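Local coordinates for protein lyase/mutase (Burkholderia cenocepacia, PDB 4LSB) that is an enzyme of the lyase/mutase kind, built as a TIM barrel that holds a magnesium ion, at residues T57-G60 with Y61-K65; D73-A76 with M77-H80; A94-E97 with N98-D102; A43-L46 with A47-G50; R164-N167 with Y168-G171. One frame throughout, in Å; residues are numbered along the deposited sequence.

All contacts belong to one TIM barrel, in chain order 4, 1, 2, 3, 5. Contacts 4, 1 and 2 lie on helices 40-48, 58-64 and 74-88, whereas contacts 3 and 5 run from the ends of strands 92-95 and 160-164 into the loops that follow. Contacts 1 and 3, with centres about 15 Å apart, share the magnesium ion and three of its waters. Contact 2 touches both, through Tyr-61 and His-80 and through Arg-74 and Phe-100; Asp-95 and Arg-164 bring contact 5 up to contact 3. These four gather round the metal at the C-terminal ends of the strands, while contact 4, about 30 Å from contact 5 between centres, lies at the subunit interface.

Contact 1 of 5, residues T57-G60 with Y61-K65; sequences TSAG and YAFSK. With MG (magnesium ion), chain E.
With CG set beside its own backbone N and anti to its carbonyl carbon (chi1 -53°), Phe-63 folds its ring back over the preceding turn of helix 58-64, where Ala-59 O stands 3.0 Å above the plane of the Phe-63 ring, over its centre. That same oxygen accepts the backbone N-H of Phe-63, with Phe-63 N to Ala-59 O at 2.9 Å and an almost straight approach. Ala-59 CB adds an apolar touch 4.0 Å from Phe-63 CZ. The helix opens at Thr-57, the N-cap, whose OG1 takes the N-H of Gly-60 (Gly-60 N to Thr-57 OG1 2.9 Å), while its carbonyl O receives Tyr-61 N. At the other end Ser-64 OG donates to Tyr-61 O over 2.7 Å. Outside the segments, Phe-63 packs on Leu-250 and on Ile-278 of the second subunit. The side chain of Ser-58, the first helical residue, leaves the backbone away from Tyr-61 to Lys-65; Ser-58 OG, between backbone N and carbonyl carbon (chi1 62°), binds the magnesium ion at 2.4 Å and is hydrogen-bonded to Asp-95. The capping bond probably steadies the first turn, which carries a metal ligand, and Ser-58 probably offers the ion a neutral oxygen beside the carboxylate of Glu-97.

Contact 2 of 5, residues D73-A76 with M77-H80; sequences DRDA and MLDH
Asp-75 O is held by two donors: the backbone N-H of Asp-79, with Asp-79 N 3.0 Å from Asp-75 O at a nearly straight 170°, and a water that gives a second hydrogen bond to this oxygen. The water also reaches Asp-79 OD1, though weakly, and so links the carbonyl to the carboxylate one turn on. Leu-78 carries the apolar part. With its CG beside the backbone N (chi1 -68°), it leans back over the previous turn, bringing Leu-78 CG to 3.3 Å from Arg-74 O, the acceptor of its own N-H. Its CD1 branch runs alongside the Arg-74 chain, 4.2 Å from Arg-74 CG, pointing the same way. Beyond that stem Arg-74 bends at chi3, and its NH1 is hydrogen-bonded to Thr-110 on helix 104-116. The end of Met-77 leads away from the preceding turn and packs on Ser-58 and Phe-100. Asp-73 starts the helix: Asp-73 OD2 accepts Ala-76 N at 3.0 Å, met from 46° above the carboxylate plane, while Asp-73 O takes Met-77 N. The helix N-terminus would probably stabilise the charges of Asp-73 and Asp-75. The arrangement is an aspartate N-cap, here opening helix 74-88 on the outside of the TIM barrel.

Contact 3 of 5, residues A94-E97 with N98-D102; sequences ADLE and NGFGD. With MG (magnesium ion), chain E.
Phe-100 and Glu-97 form the tight side of this turn: Glu-97 CG lies 3.6 Å from Phe-100 CE1, and Glu-97 CB sits over one face of the ring, offset toward its rim. The two side chains run at a slant to one another, with carboxylate and ring planes 50° apart. Next to them Leu-96 O accepts Gly-99 N in the carbonyl plane at 2.7 Å, closing a type II' beta turn in which Glu-97 has positive phi (48°). Arg-74 and Met-77 of helix 74-88 also pack on the Phe-100 ring. On the looser side Asn-98 leaves the backbone away from Ala-94 to Glu-97, and its amide is held mainly by polar bonds. Asn-98 OD1 makes an Asx turn with Phe-100 N, 3.1 Å away, but the donor comes from well above the amide plane, while Asn-98 ND2 is hydrogen-bonded to Tyr-136. Beyond the ring packing the Glu-97 chain bends at chi2 and its carboxylate leads away to the metal: Glu-97 OE2 binds the magnesium ion at 2.1 Å. Asp-95 OD1 forms a second Asx turn by accepting Glu-97 N at 3.2 Å. Asp-95 OD1 also accepts from a magnesium-bound water at 2.7 Å. Asp-95 therefore acts in the second shell, probably orienting both the backbone of a metal ligand and one of the ion's waters.

Contact 4 of 5, residues A43-L46 with A47-G50; sequences ARLL and AMAG
A Schellman motif ends helix 40-48. In its last turn Ala-49 N donates to Leu-45 O at 2.9 Å, and Ala-49 CB rests 3.4 Å from that same Leu-45 O. Gly-50 then takes positive phi (104°), and its N-H turns back to Ala-47 O, with Gly-50 N to Ala-47 O at 3.0 Å. One residue before Ala-49, Met-48 meets Arg-44 twice. Met-48 N is 2.9 Å from Arg-44 O in a well-aligned hydrogen bond (166°), and Met-48 CG, beside its own backbone N, presses on the same carbonyl from 3.3 Å. The methionine then runs out extended until its methyl CE comes 3.6 Å from Arg-44 NH2, approaching the guanidinium at a slant. Met-48 SD also touches Leu-45 CD2 at 4.2 Å. Arg-44 bends at chi3, and its polar end is fully engaged: NE with Asn-287 OD1, NH1 with Phe-282 O and with Gly-66 O of the second subunit, and NH2 with Ala-284 O. The helix lies among several elements. Leu-45 and Met-48 face Trp-281 and Phe-282 of helix 275-283, Ala-43 and Leu-46 lie against Leu-54 of strand 54-55, and Leu-45 and Leu-46 pack on Phe-253 of the second subunit.

Contact 5 of 5, residues R164-N167 with Y168-G171; sequences RCEN and YLHG
The His-170 imidazole meets Glu-166 O with its edge: ND1 donates within the ring plane, His-170 ND1 to Glu-166 O being 3.2 Å and the N-H almost straight at 174°. The Arg-164 guanidinium is likewise engaged at its edge. It grips Glu-166 side-on in a salt bridge, one nitrogen to each oxygen, with Arg-164 NE 2.7 Å from Glu-166 OE2 and Arg-164 NH2 2.8 Å from Glu-166 OE1. OE2 lies in the guanidinium plane but is met from above the carboxylate plane, whereas OE1 is met on its syn side. Leu-169 CD1 lies obliquely to the guanidinium and touches Glu-166 OE1 at 3.4 Å, so this methyl abuts the ion pair. A bend at chi2 (-66°) turns the Glu-166 carboxylate back toward Arg-164. The backbone carbonyl of Glu-166 is doubly held: Leu-169 N donates to Glu-166 O at 2.9 Å from the face opposite to His-170 ND1. Asn-167 O in turn accepts His-170 N at 3.1 Å, and a water joins Cys-165 O to Tyr-168 N. Around the turn, Asn-167 ND2 is anchored by Thr-178 and Asp-177, and Tyr-168 packs on Leu-175 and Thr-178 of helix 175-187. The two backbone bonds, from Leu-169 N and His-170 N, each span three residues and mark a short 3-10 turn in the loop after strand 160-164. Such loops, at the C-terminal ends of the strands, border the active site in TIM barrels, and here the Arg-164 side chain is, at its nearest atom, about 6 Å from the magnesium ion.

Contact 1 of 5, residues T57-G60 with Y61-K65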
loop_
_atom_site.group_PDB
_atom_site.type_symbol
_atom_site.label_atom_id
_atom_site.label_comp_id
_atom_site.label_asym_id
_atom_site.label_seq_id
_atom_site.Cartn_x
_atom_site.Cartn_y
_atom_site.Cartn_z
ATOM N N THR B 57 -0.013 -4.129 -11.548
ATOM C CA THR B 57 0.335 -5.490 -11.149
ATOM C C THR B 57 -0.902 -6.056 -10.462
ATOM O O THR B 57 -1.299 -5.606 -9.403
ATOM C CB THR B 57 1.569 -5.542 -10.210
ATOM O OG1 THR B 57 1.649 -6.804 -9.557
ATOM C CG2 THR B 57 1.553 -4.434 -9.165
ATOM N N SER B 58 -1.561 -6.978 -11.135
ATOM C CA SER B 58 -2.697 -7.672 -10.542
ATOM C C SER B 58 -2.280 -8.341 -9.202
ATOM O O SER B 58 -3.075 -8.417 -8.266
ATOM C CB SER B 58 -3.247 -8.732 -11.536
ATOM O OG SER B 58 -2.225 -9.707 -11.808
ATOM N N ALA B 59 -1.038 -8.788 -9.084
ATOM C CA ALA B 59 -0.559 -9.414 -7.854
ATOM C C ALA B 59 -0.370 -8.434 -6.704
ATOM O O ALA B 59 -0.796 -8.718 -5.565
ATOM C CB ALA B 59 0.761 -10.109 -8.078
ATOM N N GLY B 60 0.291 -7.305 -7.000
ATOM C CA GLY B 60 0.511 -6.245 -5.992
ATOM C C GLY B 60 -0.792 -5.678 -5.495
ATOM O O GLY B 60 -1.013 -5.447 -4.280
ATOM N N TYR B 61 -1.714 -5.493 -6.439
ATOM C CA TYR B 61 -3.023 -4.995 -6.109
ATOM C C TYR B 61 -3.747 -5.930 -5.174
ATOM O O TYR B 61 -4.318 -5.479 -4.192
ATOM C CB TYR B 61 -3.868 -4.754 -7.379
ATOM C CG TYR B 61 -5.306 -4.315 -7.107
ATOM C CD1 TYR B 61 -5.611 -2.992 -6.915
ATOM C CD2 TYR B 61 -6.348 -5.247 -7.037
ATOM C CE1 TYR B 61 -6.911 -2.576 -6.666
ATOM C CE2 TYR B 61 -7.653 -4.847 -6.765
ATOM C CZ TYR B 61 -7.926 -3.504 -6.592
ATOM O OH TYR B 61 -9.231 -3.077 -6.350
ATOM N N ALA B 62 -3.722 -7.220 -5.498
ATOM C CA ALA B 62 -4.347 -8.238 -4.693
ATOM C C ALA B 62 -3.762 -8.258 -3.305
ATOM O O ALA B 62 -4.531 -8.254 -2.363
ATOM C CB ALA B 62 -4.218 -9.598 -5.349
ATOM N N PHE B 63 -2.429 -8.290 -3.169
ATOM C CA PHE B 63 -1.803 -8.304 -1.852
ATOM C C PHE B 63 -2.257 -7.117 -0.997
ATOM O O PHE B 63 -2.518 -7.300 0.212
ATOM C CB PHE B 63 -0.260 -8.336 -1.923
ATOM C CG PHE B 63 0.291 -9.455 -2.772
ATOM C CD1 PHE B 63 -0.417 -10.648 -2.926
ATOM C CD2 PHE B 63 1.505 -9.315 -3.410
ATOM C CE1 PHE B 63 0.102 -11.654 -3.722
ATOM C CE2 PHE B 63 2.008 -10.292 -4.225
ATOM C CZ PHE B 63 1.287 -11.483 -4.367
ATOM N N SER B 64 -2.431 -5.952 -1.606
ATOM C CA SER B 64 -2.915 -4.783 -0.851
ATOM C C SER B 64 -4.302 -5.024 -0.289
ATOM O O SER B 64 -4.654 -4.507 0.771
ATOM C CB SER B 64 -2.875 -3.480 -1.679
ATOM O OG SER B 64 -3.970 -3.370 -2.596
ATOM N N LYS B 65 -5.112 -5.799 -1.014
ATOM C CA LYS B 65 -6.453 -6.118 -0.563
ATOM C C LYS B 65 -6.523 -7.365 0.341
ATOM O O LYS B 65 -7.612 -7.773 0.683
ATOM C CB LYS B 65 -7.366 -6.360 -1.765
ATOM C CG LYS B 65 -7.502 -5.187 -2.694
ATOM C CD LYS B 65 -8.220 -4.021 -2.071
ATOM C CE LYS B 65 -8.252 -2.818 -3.009
ATOM N NZ LYS B 65 -8.062 -1.506 -2.286
HETATM MG MG MG E . -2.719 -11.778 -12.944
HETATM O O HOH W 1 -3.084 -13.615 -14.067
HETATM O O HOH W 2 -1.605 -10.969 -14.937
HETATM O O HOH W 3 -0.893 -12.284 -12.216
#

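Contact 2 of 5, residues D73-A76 with M77-H80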
loop_
_atom_site.group_PDB
_atom_site.type_symbol
_atom_site.label_atom_id
_atom_site.label_comp_id
_atom_site.label_asym_id
_atom_site.label_seq_id
_atom_site.Cartn_x
_atom_site.Cartn_y
_atom_site.Cartn_z
ATOM N N ASP B 73 -11.497 -8.726 -10.247
ATOM C CA ASP B 73 -12.700 -8.170 -10.878
ATOM C C ASP B 73 -12.294 -7.122 -11.950
ATOM O O ASP B 73 -11.492 -6.207 -11.672
ATOM C CB ASP B 73 -13.586 -7.522 -9.780
ATOM C CG ASP B 73 -14.845 -6.826 -10.323
ATOM O OD1 ASP B 73 -15.628 -7.512 -11.020
ATOM O OD2 ASP B 73 -15.080 -5.610 -10.031
ATOM N N ARG B 74 -12.840 -7.232 -13.160
ATOM C CA ARG B 74 -12.560 -6.205 -14.182
ATOM C C ARG B 74 -12.890 -4.780 -13.693
ATOM O O ARG B 74 -12.109 -3.833 -13.916
ATOM C CB ARG B 74 -13.256 -6.500 -15.509
ATOM C CG ARG B 74 -12.834 -5.548 -16.604
ATOM C CD ARG B 74 -13.312 -5.949 -17.996
ATOM N NE ARG B 74 -14.757 -5.898 -18.145
ATOM C CZ ARG B 74 -15.422 -6.185 -19.270
ATOM N NH1 ARG B 74 -14.801 -6.561 -20.373
ATOM N NH2 ARG B 74 -16.750 -6.084 -19.293
ATOM N N ASP B 75 -14.022 -4.596 -13.019
ATOM C CA ASP B 75 -14.416 -3.221 -12.684
ATOM C C ASP B 75 -13.430 -2.637 -11.656
ATOM O O ASP B 75 -13.079 -1.458 -11.698
ATOM C CB ASP B 75 -15.868 -3.136 -12.184
ATOM C CG ASP B 75 -16.894 -3.126 -13.339
ATOM O OD1 ASP B 75 -16.501 -2.944 -14.519
ATOM O OD2 ASP B 75 -18.117 -3.267 -13.078
ATOM N N ALA B 76 -13.007 -3.497 -10.734
ATOM C CA ALA B 76 -12.043 -3.168 -9.696
ATOM C C ALA B 76 -10.735 -2.744 -10.376
ATOM O O ALA B 76 -10.159 -1.696 -10.061
ATOM C CB ALA B 76 -11.813 -4.392 -8.773
ATOM N N MET B 77 -10.321 -3.506 -11.373
ATOM C CA MET B 77 -9.083 -3.162 -12.121
ATOM C C MET B 77 -9.216 -1.844 -12.896
ATOM O O MET B 77 -8.306 -1.027 -12.940
ATOM C CB MET B 77 -8.667 -4.285 -13.074
ATOM C CG MET B 77 -7.217 -4.200 -13.511
ATOM S SD MET B 77 -6.061 -4.177 -12.083
ATOM C CE MET B 77 -6.173 -5.861 -11.490
ATOM N N LEU B 78 -10.369 -1.632 -13.500
ATOM C CA LEU B 78 -10.576 -0.397 -14.250
ATOM C C LEU B 78 -10.486 0.828 -13.342
ATOM O O LEU B 78 -9.896 1.843 -13.711
ATOM C CB LEU B 78 -11.898 -0.436 -15.019
ATOM C CG LEU B 78 -11.966 -1.447 -16.175
ATOM C CD1 LEU B 78 -13.395 -1.434 -16.732
ATOM C CD2 LEU B 78 -11.001 -1.096 -17.291
ATOM N N ASP B 79 -11.098 0.755 -12.158
ATOM C CA ASP B 79 -10.952 1.803 -11.173
ATOM C C ASP B 79 -9.476 2.013 -10.794
ATOM O O ASP B 79 -9.029 3.166 -10.669
ATOM C CB ASP B 79 -11.780 1.514 -9.900
ATOM C CG ASP B 79 -13.277 1.679 -10.122
ATOM O OD1 ASP B 79 -13.692 2.438 -11.019
ATOM O OD2 ASP B 79 -14.047 1.033 -9.382
ATOM N N HIS B 80 -8.766 0.898 -10.612
ATOM C CA HIS B 80 -7.346 0.888 -10.193
ATOM C C HIS B 80 -6.492 1.546 -11.283
ATOM O O HIS B 80 -5.656 2.419 -11.014
ATOM C CB HIS B 80 -6.913 -0.556 -9.902
ATOM C CG HIS B 80 -5.475 -0.721 -9.468
ATOM N ND1 HIS B 80 -4.952 -0.128 -8.341
ATOM C CD2 HIS B 80 -4.469 -1.461 -9.997
ATOM C CE1 HIS B 80 -3.684 -0.481 -8.202
ATOM N NE2 HIS B 80 -3.374 -1.306 -9.185
HETATM O O HOH W 4 -15.077 0.190 -13.238
#

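Contact 3 of 5, residues A94-E97 with N98-D102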
loop_
_atom_site.group_PDB
_atom_site.type_symbol
_atom_site.label_atom_id
_atom_site.label_comp_id
_atom_site.label_asym_id
_atom_site.label_seq_id
_atom_site.Cartn_x
_atom_site.Cartn_y
_atom_site.Cartn_z
ATOM N N ALA B 94 -1.563 -1.464 -18.536
ATOM C CA ALA B 94 -2.400 -2.206 -17.629
ATOM C C ALA B 94 -2.294 -3.695 -17.783
ATOM O O ALA B 94 -2.432 -4.236 -18.854
ATOM C CB ALA B 94 -3.843 -1.798 -17.867
ATOM N N ASP B 95 -2.122 -4.367 -16.671
ATOM C CA ASP B 95 -2.234 -5.805 -16.602
ATOM C C ASP B 95 -3.736 -6.131 -16.649
ATOM O O ASP B 95 -4.449 -5.763 -15.733
ATOM C CB ASP B 95 -1.620 -6.237 -15.295
ATOM C CG ASP B 95 -1.711 -7.710 -15.044
ATOM O OD1 ASP B 95 -2.267 -8.481 -15.879
ATOM O OD2 ASP B 95 -1.141 -8.068 -13.998
ATOM N N LEU B 96 -4.177 -6.771 -17.737
ATOM C CA LEU B 96 -5.610 -7.055 -17.991
ATOM C C LEU B 96 -5.845 -8.541 -18.008
ATOM O O LEU B 96 -6.767 -9.046 -18.671
ATOM C CB LEU B 96 -6.027 -6.450 -19.311
ATOM C CG LEU B 96 -5.844 -4.963 -19.335
ATOM C CD1 LEU B 96 -6.042 -4.446 -20.750
ATOM C CD2 LEU B 96 -6.738 -4.294 -18.299
ATOM N N GLU B 97 -4.994 -9.238 -17.264
ATOM C CA GLU B 97 -5.125 -10.686 -17.039
ATOM C C GLU B 97 -5.357 -11.363 -18.398
ATOM O O GLU B 97 -4.667 -11.057 -19.375
ATOM C CB GLU B 97 -6.317 -10.948 -16.095
ATOM C CG GLU B 97 -6.333 -10.085 -14.840
ATOM C CD GLU B 97 -5.605 -10.751 -13.697
ATOM O OE1 GLU B 97 -6.262 -11.118 -12.691
ATOM O OE2 GLU B 97 -4.390 -10.915 -13.838
ATOM N N ASN B 98 -6.366 -12.237 -18.478
ATOM C CA ASN B 98 -6.729 -12.902 -19.749
ATOM C C ASN B 98 -7.832 -12.144 -20.519
ATOM O O ASN B 98 -8.504 -12.724 -21.388
ATOM C CB ASN B 98 -7.153 -14.342 -19.441
ATOM C CG ASN B 98 -8.503 -14.407 -18.755
ATOM O OD1 ASN B 98 -8.871 -13.503 -17.972
ATOM N ND2 ASN B 98 -9.267 -15.439 -19.061
ATOM N N GLY B 99 -8.019 -10.851 -20.205
ATOM C CA GLY B 99 -9.123 -10.049 -20.784
ATOM C C GLY B 99 -10.453 -10.227 -20.027
ATOM O O GLY B 99 -11.480 -9.695 -20.465
ATOM N N PHE B 100 -10.416 -10.950 -18.895
ATOM C CA PHE B 100 -11.569 -11.132 -17.952
ATOM C C PHE B 100 -12.700 -12.015 -18.509
ATOM O O PHE B 100 -13.882 -11.891 -18.155
ATOM C CB PHE B 100 -12.077 -9.770 -17.432
ATOM C CG PHE B 100 -11.012 -8.994 -16.731
ATOM C CD1 PHE B 100 -10.642 -9.346 -15.442
ATOM C CD2 PHE B 100 -10.323 -8.000 -17.373
ATOM C CE1 PHE B 100 -9.618 -8.685 -14.810
ATOM C CE2 PHE B 100 -9.286 -7.322 -16.742
ATOM C CZ PHE B 100 -8.956 -7.646 -15.443
ATOM N N GLY B 101 -12.315 -12.925 -19.384
ATOM C CA GLY B 101 -13.247 -13.772 -20.078
ATOM C C GLY B 101 -12.520 -14.519 -21.176
ATOM O O GLY B 101 -11.400 -14.163 -21.586
ATOM N N ASP B 102 -13.154 -15.574 -21.642
ATOM C CA ASP B 102 -12.615 -16.400 -22.718
ATOM C C ASP B 102 -12.830 -15.841 -24.108
ATOM O O ASP B 102 -11.995 -16.043 -24.967
ATOM C CB ASP B 102 -13.254 -17.793 -22.689
ATOM C CG ASP B 102 -13.024 -18.516 -21.382
ATOM O OD1 ASP B 102 -12.015 -18.267 -20.699
ATOM O OD2 ASP B 102 -13.877 -19.343 -21.028
HETATM MG MG MG E . -2.719 -11.778 -12.944
HETATM O O HOH W 2 -1.605 -10.969 -14.937
HETATM O O HOH W 1 -3.084 -13.615 -14.067
HETATM O O HOH W 3 -0.893 -12.284 -12.216
#

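Contact 4 of 5, residues A43-L46 with A47-G50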
loop_
_atom_site.group_PDB
_atom_site.type_symbol
_atom_site.label_atom_id
_atom_site.label_comp_id
_atom_site.label_asym_id
_atom_site.label_seq_id
_atom_site.Cartn_x
_atom_site.Cartn_y
_atom_site.Cartn_z
ATOM N N ALA B 43 2.868 4.982 -7.144
ATOM C CA ALA B 43 2.877 5.526 -8.454
ATOM C C ALA B 43 3.549 6.869 -8.472
ATOM O O ALA B 43 4.437 7.105 -9.297
ATOM C CB ALA B 43 1.494 5.601 -9.024
ATOM N N ARG B 44 3.157 7.748 -7.542
ATOM C CA ARG B 44 3.814 9.027 -7.343
ATOM C C ARG B 44 5.332 8.934 -7.148
ATOM O O ARG B 44 6.095 9.662 -7.851
ATOM C CB ARG B 44 3.193 9.801 -6.161
ATOM C CG ARG B 44 1.810 10.340 -6.471
ATOM C CD ARG B 44 1.416 11.484 -5.561
ATOM N NE ARG B 44 2.119 12.711 -5.934
ATOM C CZ ARG B 44 2.061 13.852 -5.255
ATOM N NH1 ARG B 44 1.268 13.990 -4.222
ATOM N NH2 ARG B 44 2.748 14.894 -5.687
ATOM N N LEU B 45 5.746 8.013 -6.272
ATOM C CA LEU B 45 7.149 7.886 -5.925
ATOM C C LEU B 45 7.956 7.389 -7.106
ATOM O O LEU B 45 9.062 7.839 -7.346
ATOM C CB LEU B 45 7.337 6.949 -4.762
ATOM C CG LEU B 45 6.761 7.526 -3.438
ATOM C CD1 LEU B 45 6.735 6.435 -2.389
ATOM C CD2 LEU B 45 7.577 8.745 -2.959
ATOM N N LEU B 46 7.408 6.459 -7.879
ATOM C CA LEU B 46 8.123 6.043 -9.094
ATOM C C LEU B 46 8.276 7.154 -10.135
ATOM O O LEU B 46 9.302 7.232 -10.819
ATOM C CB LEU B 46 7.482 4.781 -9.713
ATOM C CG LEU B 46 7.489 3.518 -8.806
ATOM C CD1 LEU B 46 6.546 2.480 -9.350
ATOM C CD2 LEU B 46 8.908 2.912 -8.607
ATOM N N ALA B 47 7.288 8.025 -10.288
ATOM C CA ALA B 47 7.457 9.146 -11.203
ATOM C C ALA B 47 8.552 10.090 -10.698
ATOM O O ALA B 47 9.411 10.548 -11.438
ATOM C CB ALA B 47 6.168 9.906 -11.373
ATOM N N MET B 48 8.489 10.373 -9.418
ATOM C CA MET B 48 9.473 11.235 -8.791
ATOM C C MET B 48 10.865 10.630 -8.906
ATOM O O MET B 48 11.825 11.384 -9.025
ATOM C CB MET B 48 9.134 11.489 -7.329
ATOM C CG MET B 48 7.901 12.337 -7.090
ATOM S SD MET B 48 7.483 12.256 -5.333
ATOM C CE MET B 48 6.011 13.292 -5.368
ATOM N N ALA B 49 10.975 9.305 -8.889
ATOM C CA ALA B 49 12.256 8.598 -9.089
ATOM C C ALA B 49 12.834 8.720 -10.535
ATOM O O ALA B 49 13.984 8.354 -10.796
ATOM C CB ALA B 49 12.127 7.126 -8.759
ATOM N N GLY B 50 12.023 9.146 -11.475
ATOM C CA GLY B 50 12.489 9.279 -12.844
ATOM C C GLY B 50 12.041 8.215 -13.818
ATOM O O GLY B 50 12.442 8.254 -14.966
#

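Contact 5 of 5, residues R164-N167 with Y168-G171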
loop_
_atom_site.group_PDB
_atom_site.type_symbol
_atom_site.label_atom_id
_atom_site.label_comp_id
_atom_site.label_asym_id
_atom_site.label_seq_id
_atom_site.Cartn_x
_atom_site.Cartn_y
_atom_site.Cartn_z
ATOM N N ARG B 164 0.787 -11.862 -23.889
ATOM C CA ARG B 164 1.455 -12.788 -22.961
ATOM C C ARG B 164 1.200 -14.265 -23.260
ATOM O O ARG B 164 0.070 -14.714 -23.519
ATOM C CB ARG B 164 1.025 -12.494 -21.518
ATOM C CG ARG B 164 1.774 -11.329 -20.880
ATOM C CD ARG B 164 1.290 -10.913 -19.505
ATOM N NE ARG B 164 1.380 -12.001 -18.540
ATOM C CZ ARG B 164 1.334 -11.842 -17.235
ATOM N NH1 ARG B 164 1.241 -10.647 -16.680
ATOM N NH2 ARG B 164 1.393 -12.900 -16.468
ATOM N N CYS B 165 2.269 -15.031 -23.203
ATOM C CA CYS B 165 2.191 -16.492 -23.239
ATOM C C CYS B 165 2.614 -17.030 -21.872
ATOM O O CYS B 165 3.745 -16.783 -21.394
ATOM C CB CYS B 165 3.039 -17.091 -24.348
ATOM S SG CYS B 165 3.064 -18.895 -24.226
ATOM N N GLU B 166 1.698 -17.753 -21.236
ATOM C CA GLU B 166 1.853 -18.088 -19.840
ATOM C C GLU B 166 2.408 -19.493 -19.596
ATOM O O GLU B 166 2.424 -19.954 -18.467
ATOM C CB GLU B 166 0.519 -17.917 -19.121
ATOM C CG GLU B 166 -0.058 -16.540 -19.258
ATOM C CD GLU B 166 0.780 -15.475 -18.572
ATOM O OE1 GLU B 166 0.837 -15.491 -17.323
ATOM O OE2 GLU B 166 1.370 -14.613 -19.263
ATOM N N ASN B 167 2.848 -20.136 -20.664
ATOM C CA ASN B 167 3.345 -21.509 -20.636
ATOM C C ASN B 167 4.218 -21.847 -19.454
ATOM O O ASN B 167 3.965 -22.850 -18.755
ATOM C CB ASN B 167 4.118 -21.809 -21.896
ATOM C CG ASN B 167 3.250 -22.343 -23.012
ATOM O OD1 ASN B 167 2.086 -22.672 -22.812
ATOM N ND2 ASN B 167 3.817 -22.430 -24.190
ATOM N N TYR B 168 5.232 -21.012 -19.220
ATOM C CA TYR B 168 6.232 -21.302 -18.198
ATOM C C TYR B 168 5.700 -21.150 -16.791
ATOM O O TYR B 168 6.350 -21.615 -15.854
ATOM C CB TYR B 168 7.488 -20.417 -18.370
ATOM C CG TYR B 168 8.479 -20.926 -19.401
ATOM C CD1 TYR B 168 8.140 -21.033 -20.759
ATOM C CD2 TYR B 168 9.770 -21.286 -19.024
ATOM C CE1 TYR B 168 9.049 -21.486 -21.693
ATOM C CE2 TYR B 168 10.693 -21.741 -19.948
ATOM C CZ TYR B 168 10.348 -21.844 -21.267
ATOM O OH TYR B 168 11.271 -22.294 -22.145
ATOM N N LEU B 169 4.561 -20.474 -16.619
ATOM C CA LEU B 169 3.936 -20.398 -15.299
ATOM C C LEU B 169 2.979 -21.582 -15.011
ATOM O O LEU B 169 2.488 -21.704 -13.880
ATOM C CB LEU B 169 3.208 -19.078 -15.082
ATOM C CG LEU B 169 3.979 -17.771 -15.354
ATOM C CD1 LEU B 169 3.062 -16.597 -15.038
ATOM C CD2 LEU B 169 5.269 -17.644 -14.553
ATOM N N HIS B 170 2.728 -22.446 -15.984
ATOM C CA HIS B 170 1.786 -23.553 -15.800
ATOM C C HIS B 170 2.400 -24.916 -16.193
ATOM O O HIS B 170 1.783 -25.744 -16.869
ATOM C CB HIS B 170 0.486 -23.270 -16.581
ATOM C CG HIS B 170 -0.269 -22.081 -16.076
ATOM N ND1 HIS B 170 0.020 -20.793 -16.476
ATOM C CD2 HIS B 170 -1.265 -21.976 -15.162
ATOM C CE1 HIS B 170 -0.773 -19.947 -15.840
ATOM N NE2 HIS B 170 -1.562 -20.640 -15.038
ATOM N N GLY B 171 3.644 -25.124 -15.811
ATOM C CA GLY B 171 4.333 -26.382 -16.082
ATOM C C GLY B 171 4.707 -26.775 -17.500
ATOM O O GLY B 171 5.300 -27.842 -17.690
HETATM O O HOH W 5 5.632 -18.273 -20.175
#